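Local structure of oxysterol-binding protein homolog 3 (Saccharomyces cerevisiae, 4IC4) at residues E67-L72 with K300-L305; K87-P92 with L158-S163; F97-A102 with F248-I253. The protein carries lipids, including sterols, between membranes, and this piece of it is the OSBP-related domain, which binds sterols and the phosphoinositide PI(4)P. All blocks are in the same frame, centred on the assembly; numbering follows the deposited sequence.

The three contacts differ in depth and chemistry. Contact 1 is buried, its centre about 9 Å from that of the chain, and joins the turn before helix 71-76 to helix 300-305 through hydrocarbon groups. Contact 2, whose centre lies about 19 Å from that of the chain, is partly buried and mixes a methyl contact with a water bridge. Contact 3 is equally far out yet buried, and sets a serine against valine and isoleucine. Contacts 2 and 3 adjoin: helices 83-88 and 94-104 follow each other, F97 packs against K87, A88 and R91, and both helices face the antiparallel strands of the barrel. Contact 1 touches neither, although the chain between its two segments encloses both.

Contact 1. Residues E67-L72 with K300-L305; sequences EPISIL and KFTANL
An inverse gamma turn centred on P68 presents I69 to helix 300-305, where the isoleucine meets T302 and L305. The turn is closed by the backbone bond from I69 N to E67 O, 2.8 Å long, and beyond this change of direction the CB of I69 points toward the helix. CG1 of I69 sits between the backbone N and the carbonyl carbon (chi1 60°), and the extended second torsion (chi2 167°) carries CD1 out as the leading atom. That methyl does all the close touching: I69 CD1 lies 4.2 Å from T302 CG2 and 4.3 Å from L305 CD1, reaching across the threonine side chain at about a right angle. T302 and L305 are three positions apart, so both methyls face the same side of the helix. This joint ties the start of helix 71-76 to a helix that follows the barrel strands in the OSBP-related domain, 228 residues further along the chain. It is close to the lipid site, since the side chain of I69 is about 9 Å from that of K118, a PI(4)P-binding residue. The two branches of T302 divide the work: CG2 faces I69, whereas OG1 is hydrogen-bonded to E77 OE1 and to T299 OG1, which gives the buried hydroxyl two polar partners. After I69, S70 takes the N-cap position of helix 71-76; its side chain caps a backbone N of the helix and its own N bonds Q73 OE1, consistent with a capping box. P119 of strand 118-120 packs on I69 as well, and L305 reaches on to F128 of strand 127-132.

Contact 2. Residues K87-P92 with L158-S163; sequences KATQRP and LDWECS
T89 meets D159 and W160 where the end of helix 83-88 comes up against the tight turn of the beta hairpin formed by strands 150-157 and 160-172 of the barrel. From CA its CB points toward residues 158-163, and the two branches beyond CB part company there. OG1 lies between the backbone N and the carbonyl carbon (chi1 67°), which turns it back to hydrogen-bond T86 O, one helical turn earlier. The same oxygen, T89 OG1, accepts a 2.6 Å hydrogen bond from water 1, and it passes 4.0 Å from D159 CB. The second branch, the methyl, runs on to the backbone of the turn: T89 CG2 stands 3.7 Å from D159 O and 4.3 Å from W160 CD1, meeting the indole obliquely. The side chains of T89 and D159 cross at about a right angle. T89 and Q90 are the two central residues of a type I turn from A88 to R91, and Q90 adds a polar arm. The water donates weakly to D159 OD2 at 2.9 Å and accepts a weak bond from Q90 NE2 at 3.3 Å, so it links three side chains of the two segments. The indole is fixed by its own bond, W160 NE1 to T86 OG1, and stacks on H157. T86 thus serves both partners, its carbonyl taking the T89 hydroxyl and its own hydroxyl the indole nitrogen. F189 of strand 177-189 packs on T89 too. The direct touch is therefore van der Waals in nature, and the carboxylate of D159 reaches the threonine through a water whose bonds to D159 and Q90 are weak.

Contact 3. Residues F97-A102 with F248-I253; sequences FVSAFA and FKVSII
A chi1 of -65° puts OG of S99 anti to its carbonyl carbon; CG1 of I252 is placed likewise (chi1 -59°), and the bend at chi2 (-62°) brings CD1 round to the serine. I252 CD1 consequently stops 4.0 Å from S99 OG, a plain van der Waals approach. S99 CB packs on V250, two residues back along the strand from I252, at 4.4 Å from V250 CG1. Helix 94-104 here lies against strand 247-253, one of the antiparallel strands of the barrel in the OSBP-related domain. The CB bonds of F248 and V250 point to the helix, whereas I252 gets there by its bent side chain, and V250 CG2 sits at the edge of the F248 ring, in its plane, 3.7 Å from F248 CE1. Although its hydroxyl is buried beside hydrocarbon, S99 has polar partners: OG bonds the helix carbonyl I95 O and also S231 OG of the adjacent strand 230-235. That strand supplies further packing, because V250 and I252 both rest on S231. W198 of strand 195-199 covers V98 and A102 of the same helix, so that residues 97-102 touch more than one of the barrel strands.

Contact 1. Residues E67-L72 with K300-L305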
loop_
_atom_site.group_PDB
_atom_site.type_symbol
_atom_site.label_atom_id
_atom_site.label_comp_id
_atom_site.label_asym_id
_atom_site.label_seq_id
_atom_site.Cartn_x
_atom_site.Cartn_y
_atom_site.Cartn_z
ATOM N N GLU A 67 -2.833 13.458 0.044
ATOM C CA GLU A 67 -3.567 13.035 -1.139
ATOM C C GLU A 67 -4.817 12.451 -0.464
ATOM O O GLU A 67 -4.757 12.051 0.703
ATOM C CB GLU A 67 -2.799 11.984 -1.949
ATOM C CG GLU A 67 -2.273 10.810 -1.159
ATOM C CD GLU A 67 -1.500 9.833 -2.027
ATOM O OE1 GLU A 67 -1.127 10.210 -3.159
ATOM O OE2 GLU A 67 -1.260 8.696 -1.573
ATOM N N PRO A 68 -5.952 12.396 -1.174
ATOM C CA PRO A 68 -7.194 11.878 -0.590
ATOM C C PRO A 68 -7.400 10.394 -0.296
ATOM O O PRO A 68 -8.421 9.824 -0.671
ATOM C CB PRO A 68 -8.267 12.442 -1.520
ATOM C CG PRO A 68 -7.589 12.422 -2.843
ATOM C CD PRO A 68 -6.187 12.915 -2.534
ATOM N N ILE A 69 -6.436 9.778 0.379
ATOM C CA ILE A 69 -6.556 8.377 0.802
ATOM C C ILE A 69 -5.753 8.213 2.089
ATOM O O ILE A 69 -4.908 9.053 2.412
ATOM C CB ILE A 69 -6.018 7.342 -0.242
ATOM C CG1 ILE A 69 -4.537 7.584 -0.530
ATOM C CG2 ILE A 69 -6.870 7.366 -1.504
ATOM C CD1 ILE A 69 -3.894 6.436 -1.291
ATOM N N SER A 70 -6.033 7.150 2.840
ATOM C CA SER A 70 -5.307 6.884 4.081
ATOM C C SER A 70 -4.157 5.925 3.786
ATOM O O SER A 70 -4.090 5.344 2.702
ATOM C CB SER A 70 -6.231 6.251 5.125
ATOM O OG SER A 70 -6.513 4.900 4.794
ATOM N N ILE A 71 -3.256 5.747 4.748
ATOM C CA ILE A 71 -2.135 4.837 4.525
ATOM C C ILE A 71 -2.636 3.407 4.320
ATOM O O ILE A 71 -2.031 2.633 3.580
ATOM C CB ILE A 71 -1.132 4.869 5.696
ATOM C CG1 ILE A 71 -0.522 6.268 5.809
ATOM C CG2 ILE A 71 -0.027 3.829 5.470
ATOM C CD1 ILE A 71 0.477 6.414 6.940
ATOM N N LEU A 72 -3.741 3.050 4.970
ATOM C CA LEU A 72 -4.289 1.708 4.793
ATOM C C LEU A 72 -4.673 1.522 3.328
ATOM O O LEU A 72 -4.461 0.455 2.750
ATOM C CB LEU A 72 -5.522 1.503 5.676
ATOM C CG LEU A 72 -5.296 1.529 7.190
ATOM C CD1 LEU A 72 -6.644 1.463 7.907
ATOM C CD2 LEU A 72 -4.410 0.365 7.602
ATOM N N LYS A 300 -6.247 4.324 -11.811
ATOM C CA LYS A 300 -7.684 4.147 -11.705
ATOM C C LYS A 300 -7.975 3.385 -10.416
ATOM O O LYS A 300 -8.961 3.656 -9.739
ATOM C CB LYS A 300 -8.230 3.387 -12.914
ATOM C CG LYS A 300 -8.307 4.249 -14.156
ATOM C CD LYS A 300 -8.884 3.494 -15.338
ATOM C CE LYS A 300 -8.978 4.400 -16.556
ATOM N NZ LYS A 300 -9.527 3.678 -17.735
ATOM N N PHE A 301 -7.096 2.447 -10.071
ATOM C CA PHE A 301 -7.269 1.656 -8.854
ATOM C C PHE A 301 -7.219 2.583 -7.633
ATOM O O PHE A 301 -8.033 2.458 -6.717
ATOM C CB PHE A 301 -6.166 0.592 -8.756
ATOM C CG PHE A 301 -6.394 -0.434 -7.672
ATOM C CD1 PHE A 301 -7.287 -1.486 -7.861
ATOM C CD2 PHE A 301 -5.699 -0.360 -6.469
ATOM C CE1 PHE A 301 -7.481 -2.452 -6.872
ATOM C CE2 PHE A 301 -5.888 -1.328 -5.471
ATOM C CZ PHE A 301 -6.778 -2.371 -5.677
ATOM N N THR A 302 -6.273 3.518 -7.624
ATOM C CA THR A 302 -6.162 4.449 -6.503
ATOM C C THR A 302 -7.444 5.265 -6.370
ATOM O O THR A 302 -7.966 5.454 -5.272
ATOM C CB THR A 302 -5.014 5.458 -6.697
ATOM O OG1 THR A 302 -3.860 4.789 -7.215
ATOM C CG2 THR A 302 -4.663 6.117 -5.361
ATOM N N ALA A 303 -7.940 5.756 -7.502
ATOM C CA ALA A 303 -9.146 6.569 -7.526
ATOM C C ALA A 303 -10.377 5.829 -7.024
ATOM O O ALA A 303 -11.341 6.449 -6.570
ATOM C CB ALA A 303 -9.387 7.088 -8.941
ATOM N N ASN A 304 -10.340 4.502 -7.100
ATOM C CA ASN A 304 -11.462 3.684 -6.667
ATOM C C ASN A 304 -11.423 3.264 -5.206
ATOM O O ASN A 304 -12.422 2.790 -4.670
ATOM C CB ASN A 304 -11.566 2.441 -7.555
ATOM C CG ASN A 304 -12.057 2.772 -8.948
ATOM O OD1 ASN A 304 -12.810 3.729 -9.129
ATOM N ND2 ASN A 304 -11.654 1.977 -9.933
ATOM N N LEU A 305 -10.276 3.453 -4.562
ATOM C CA LEU A 305 -10.106 3.066 -3.165
ATOM C C LEU A 305 -11.091 3.703 -2.191
ATOM O O LEU A 305 -11.644 3.026 -1.319
ATOM C CB LEU A 305 -8.680 3.398 -2.707
ATOM C CG LEU A 305 -7.535 2.562 -3.285
ATOM C CD1 LEU A 305 -6.216 3.249 -2.977
ATOM C CD2 LEU A 305 -7.570 1.149 -2.708
#

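Contact 2. Residues K87-P92 with L158-S163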
loop_
_atom_site.group_PDB
_atom_site.type_symbol
_atom_site.label_atom_id
_atom_site.label_comp_id
_atom_site.label_asym_id
_atom_site.label_seq_id
_atom_site.Cartn_x
_atom_site.Cartn_y
_atom_site.Cartn_z
ATOM N N LYS A 87 -2.465 -16.115 -11.300
ATOM C CA LYS A 87 -1.775 -16.749 -12.422
ATOM C C LYS A 87 -0.617 -17.598 -11.909
ATOM O O LYS A 87 -0.318 -18.661 -12.461
ATOM C CB LYS A 87 -1.245 -15.693 -13.394
ATOM C CG LYS A 87 -0.516 -16.279 -14.595
ATOM C CD LYS A 87 -0.049 -15.211 -15.577
ATOM C CE LYS A 87 -1.212 -14.514 -16.266
ATOM N NZ LYS A 87 -2.019 -13.692 -15.327
ATOM N N ALA A 88 0.028 -17.129 -10.847
ATOM C CA ALA A 88 1.151 -17.849 -10.263
ATOM C C ALA A 88 0.740 -19.249 -9.813
ATOM O O ALA A 88 1.487 -20.208 -10.010
ATOM C CB ALA A 88 1.727 -17.057 -9.083
ATOM N N THR A 89 -0.445 -19.369 -9.221
ATOM C CA THR A 89 -0.929 -20.665 -8.744
ATOM C C THR A 89 -1.277 -21.609 -9.889
ATOM O O THR A 89 -1.585 -22.778 -9.656
ATOM C CB THR A 89 -2.198 -20.531 -7.861
ATOM O OG1 THR A 89 -3.300 -20.078 -8.658
ATOM C CG2 THR A 89 -1.957 -19.557 -6.715
ATOM N N GLN A 90 -1.222 -21.110 -11.119
ATOM C CA GLN A 90 -1.565 -21.924 -12.280
ATOM C C GLN A 90 -0.376 -22.179 -13.206
ATOM O O GLN A 90 -0.521 -22.818 -14.249
ATOM C CB GLN A 90 -2.695 -21.241 -13.055
ATOM C CG GLN A 90 -3.847 -20.792 -12.166
ATOM C CD GLN A 90 -4.846 -19.904 -12.884
ATOM O OE1 GLN A 90 -4.502 -19.203 -13.836
ATOM N NE2 GLN A 90 -6.090 -19.913 -12.415
ATOM N N ARG A 91 0.799 -21.692 -12.818
ATOM C CA ARG A 91 2.005 -21.858 -13.625
ATOM C C ARG A 91 3.035 -22.764 -12.954
ATOM O O ARG A 91 3.050 -22.901 -11.733
ATOM C CB ARG A 91 2.630 -20.488 -13.898
ATOM C CG ARG A 91 1.735 -19.550 -14.691
ATOM C CD ARG A 91 1.883 -19.766 -16.187
ATOM N NE ARG A 91 3.206 -19.360 -16.654
ATOM C CZ ARG A 91 3.563 -19.297 -17.932
ATOM N NH1 ARG A 91 4.791 -18.915 -18.260
ATOM N NH2 ARG A 91 2.696 -19.615 -18.884
ATOM N N PRO A 92 3.914 -23.394 -13.752
ATOM C CA PRO A 92 4.946 -24.286 -13.214
ATOM C C PRO A 92 6.104 -23.547 -12.542
ATOM O O PRO A 92 6.831 -24.122 -11.732
ATOM C CB PRO A 92 5.391 -25.067 -14.446
ATOM C CG PRO A 92 5.278 -24.044 -15.532
ATOM C CD PRO A 92 3.942 -23.391 -15.227
ATOM N N LEU A 158 -9.666 -17.450 -3.395
ATOM C CA LEU A 158 -9.927 -18.878 -3.277
ATOM C C LEU A 158 -8.634 -19.690 -3.334
ATOM O O LEU A 158 -8.504 -20.719 -2.662
ATOM C CB LEU A 158 -10.850 -19.347 -4.408
ATOM C CG LEU A 158 -11.052 -20.862 -4.529
ATOM C CD1 LEU A 158 -11.839 -21.364 -3.334
ATOM C CD2 LEU A 158 -11.788 -21.186 -5.819
ATOM N N ASP A 159 -7.665 -19.213 -4.111
ATOM C CA ASP A 159 -6.421 -19.955 -4.295
ATOM C C ASP A 159 -5.164 -19.443 -3.597
ATOM O O ASP A 159 -4.102 -20.050 -3.714
ATOM C CB ASP A 159 -6.146 -20.099 -5.794
ATOM C CG ASP A 159 -7.341 -20.648 -6.552
ATOM O OD1 ASP A 159 -7.960 -21.614 -6.061
ATOM O OD2 ASP A 159 -7.658 -20.113 -7.633
ATOM N N TRP A 160 -5.273 -18.335 -2.876
ATOM C CA TRP A 160 -4.119 -17.784 -2.173
ATOM C C TRP A 160 -4.565 -16.775 -1.139
ATOM O O TRP A 160 -5.688 -16.279 -1.173
ATOM C CB TRP A 160 -3.142 -17.095 -3.145
ATOM C CG TRP A 160 -3.772 -16.040 -4.035
ATOM C CD1 TRP A 160 -4.174 -16.200 -5.330
ATOM C CD2 TRP A 160 -4.085 -14.682 -3.685
ATOM N NE1 TRP A 160 -4.719 -15.030 -5.809
ATOM C CE2 TRP A 160 -4.677 -14.083 -4.820
ATOM C CE3 TRP A 160 -3.925 -13.914 -2.521
ATOM C CZ2 TRP A 160 -5.114 -12.751 -4.829
ATOM C CZ3 TRP A 160 -4.362 -12.584 -2.531
ATOM C CH2 TRP A 160 -4.948 -12.020 -3.679
ATOM N N GLU A 161 -3.681 -16.494 -0.194
ATOM C CA GLU A 161 -3.966 -15.496 0.823
ATOM C C GLU A 161 -2.650 -14.835 1.174
ATOM O O GLU A 161 -1.578 -15.406 0.958
ATOM C CB GLU A 161 -4.612 -16.119 2.063
ATOM C CG GLU A 161 -3.781 -17.171 2.765
ATOM C CD GLU A 161 -4.440 -17.651 4.043
ATOM O OE1 GLU A 161 -5.628 -18.038 3.995
ATOM O OE2 GLU A 161 -3.767 -17.642 5.094
ATOM N N CYS A 162 -2.725 -13.622 1.704
ATOM C CA CYS A 162 -1.523 -12.887 2.052
ATOM C C CYS A 162 -1.719 -12.116 3.347
ATOM O O CYS A 162 -2.762 -11.503 3.559
ATOM C CB CYS A 162 -1.174 -11.920 0.919
ATOM S SG CYS A 162 0.481 -11.209 1.025
ATOM N N SER A 163 -0.715 -12.173 4.218
ATOM C CA SER A 163 -0.740 -11.469 5.492
ATOM C C SER A 163 0.434 -10.494 5.498
ATOM O O SER A 163 1.476 -10.747 4.884
ATOM C CB SER A 163 -0.614 -12.461 6.647
ATOM O OG SER A 163 0.600 -13.184 6.549
HETATM O O HOH W 1 -5.584 -21.205 -9.386
#

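Contact 3. Residues F97-A102 with F248-I253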
loop_
_atom_site.group_PDB
_atom_site.type_symbol
_atom_site.label_atom_id
_atom_site.label_comp_id
_atom_site.label_asym_id
_atom_site.label_seq_id
_atom_site.Cartn_x
_atom_site.Cartn_y
_atom_site.Cartn_z
ATOM N N PHE A 97 6.014 -15.102 -11.331
ATOM C CA PHE A 97 4.860 -14.222 -11.224
ATOM C C PHE A 97 4.758 -13.575 -9.849
ATOM O O PHE A 97 4.278 -12.444 -9.720
ATOM C CB PHE A 97 3.590 -14.995 -11.583
ATOM C CG PHE A 97 3.591 -15.498 -12.996
ATOM C CD1 PHE A 97 4.157 -16.728 -13.310
ATOM C CD2 PHE A 97 3.120 -14.696 -14.029
ATOM C CE1 PHE A 97 4.263 -17.147 -14.637
ATOM C CE2 PHE A 97 3.222 -15.105 -15.358
ATOM C CZ PHE A 97 3.795 -16.332 -15.660
ATOM N N VAL A 98 5.209 -14.282 -8.818
ATOM C CA VAL A 98 5.187 -13.706 -7.479
ATOM C C VAL A 98 6.182 -12.544 -7.477
ATOM O O VAL A 98 5.938 -11.505 -6.864
ATOM C CB VAL A 98 5.586 -14.745 -6.404
ATOM C CG1 VAL A 98 5.707 -14.074 -5.043
ATOM C CG2 VAL A 98 4.543 -15.848 -6.342
ATOM N N SER A 99 7.297 -12.711 -8.182
ATOM C CA SER A 99 8.298 -11.653 -8.261
ATOM C C SER A 99 7.710 -10.435 -8.974
ATOM O O SER A 99 7.913 -9.296 -8.552
ATOM C CB SER A 99 9.537 -12.144 -9.011
ATOM O OG SER A 99 10.182 -13.179 -8.287
ATOM N N ALA A 100 6.982 -10.676 -10.059
ATOM C CA ALA A 100 6.356 -9.585 -10.801
ATOM C C ALA A 100 5.397 -8.856 -9.863
ATOM O O ALA A 100 5.345 -7.623 -9.836
ATOM C CB ALA A 100 5.595 -10.138 -12.010
ATOM N N PHE A 101 4.634 -9.625 -9.097
ATOM C CA PHE A 101 3.687 -9.039 -8.155
ATOM C C PHE A 101 4.412 -8.182 -7.122
ATOM O O PHE A 101 3.992 -7.066 -6.829
ATOM C CB PHE A 101 2.899 -10.137 -7.436
ATOM C CG PHE A 101 1.966 -9.614 -6.378
ATOM C CD1 PHE A 101 0.756 -9.020 -6.730
ATOM C CD2 PHE A 101 2.314 -9.682 -5.034
ATOM C CE1 PHE A 101 -0.094 -8.498 -5.753
ATOM C CE2 PHE A 101 1.469 -9.161 -4.047
ATOM C CZ PHE A 101 0.261 -8.569 -4.411
ATOM N N ALA A 102 5.510 -8.706 -6.582
ATOM C CA ALA A 102 6.282 -7.998 -5.566
ATOM C C ALA A 102 6.816 -6.645 -6.024
ATOM O O ALA A 102 6.906 -5.705 -5.236
ATOM C CB ALA A 102 7.436 -8.874 -5.091
ATOM N N PHE A 248 15.230 -2.657 -14.121
ATOM C CA PHE A 248 15.626 -3.629 -13.114
ATOM C C PHE A 248 15.757 -5.007 -13.746
ATOM O O PHE A 248 15.225 -5.259 -14.826
ATOM C CB PHE A 248 14.602 -3.660 -11.976
ATOM C CG PHE A 248 13.261 -4.207 -12.376
ATOM C CD1 PHE A 248 13.022 -5.576 -12.370
ATOM C CD2 PHE A 248 12.242 -3.351 -12.773
ATOM C CE1 PHE A 248 11.782 -6.083 -12.754
ATOM C CE2 PHE A 248 11.004 -3.844 -13.158
ATOM C CZ PHE A 248 10.771 -5.213 -13.149
ATOM N N LYS A 249 16.481 -5.888 -13.067
ATOM C CA LYS A 249 16.700 -7.245 -13.542
ATOM C C LYS A 249 16.298 -8.216 -12.443
ATOM O O LYS A 249 16.397 -7.901 -11.256
ATOM C CB LYS A 249 18.178 -7.455 -13.888
ATOM C CG LYS A 249 18.701 -6.579 -15.018
ATOM C CD LYS A 249 18.063 -6.942 -16.350
ATOM C CE LYS A 249 18.731 -6.195 -17.498
ATOM N NZ LYS A 249 18.156 -6.564 -18.819
ATOM N N VAL A 250 15.828 -9.390 -12.840
ATOM C CA VAL A 250 15.423 -10.409 -11.884
ATOM C C VAL A 250 16.124 -11.715 -12.221
ATOM O O VAL A 250 16.069 -12.181 -13.360
ATOM C CB VAL A 250 13.900 -10.654 -11.919
ATOM C CG1 VAL A 250 13.503 -11.648 -10.835
ATOM C CG2 VAL A 250 13.156 -9.339 -11.742
ATOM N N SER A 251 16.789 -12.294 -11.230
ATOM C CA SER A 251 17.486 -13.559 -11.419
ATOM C C SER A 251 16.766 -14.623 -10.603
ATOM O O SER A 251 16.715 -14.544 -9.372
ATOM C CB SER A 251 18.940 -13.439 -10.958
ATOM O OG SER A 251 19.627 -12.445 -11.698
ATOM N N ILE A 252 16.196 -15.606 -11.293
ATOM C CA ILE A 252 15.472 -16.688 -10.638
ATOM C C ILE A 252 16.398 -17.879 -10.437
ATOM O O ILE A 252 16.941 -18.420 -11.398
ATOM C CB ILE A 252 14.263 -17.140 -11.483
ATOM C CG1 ILE A 252 13.309 -15.963 -11.706
ATOM C CG2 ILE A 252 13.546 -18.287 -10.792
ATOM C CD1 ILE A 252 12.707 -15.405 -10.435
ATOM N N ILE A 253 16.569 -18.289 -9.185
ATOM C CA ILE A 253 17.447 -19.405 -8.867
ATOM C C ILE A 253 16.704 -20.542 -8.177
ATOM O O ILE A 253 16.419 -20.473 -6.980
ATOM C CB ILE A 253 18.604 -18.946 -7.951
ATOM C CG1 ILE A 253 19.362 -17.789 -8.608
ATOM C CG2 ILE A 253 19.548 -20.109 -7.680
ATOM C CD1 ILE A 253 20.028 -18.149 -9.921
#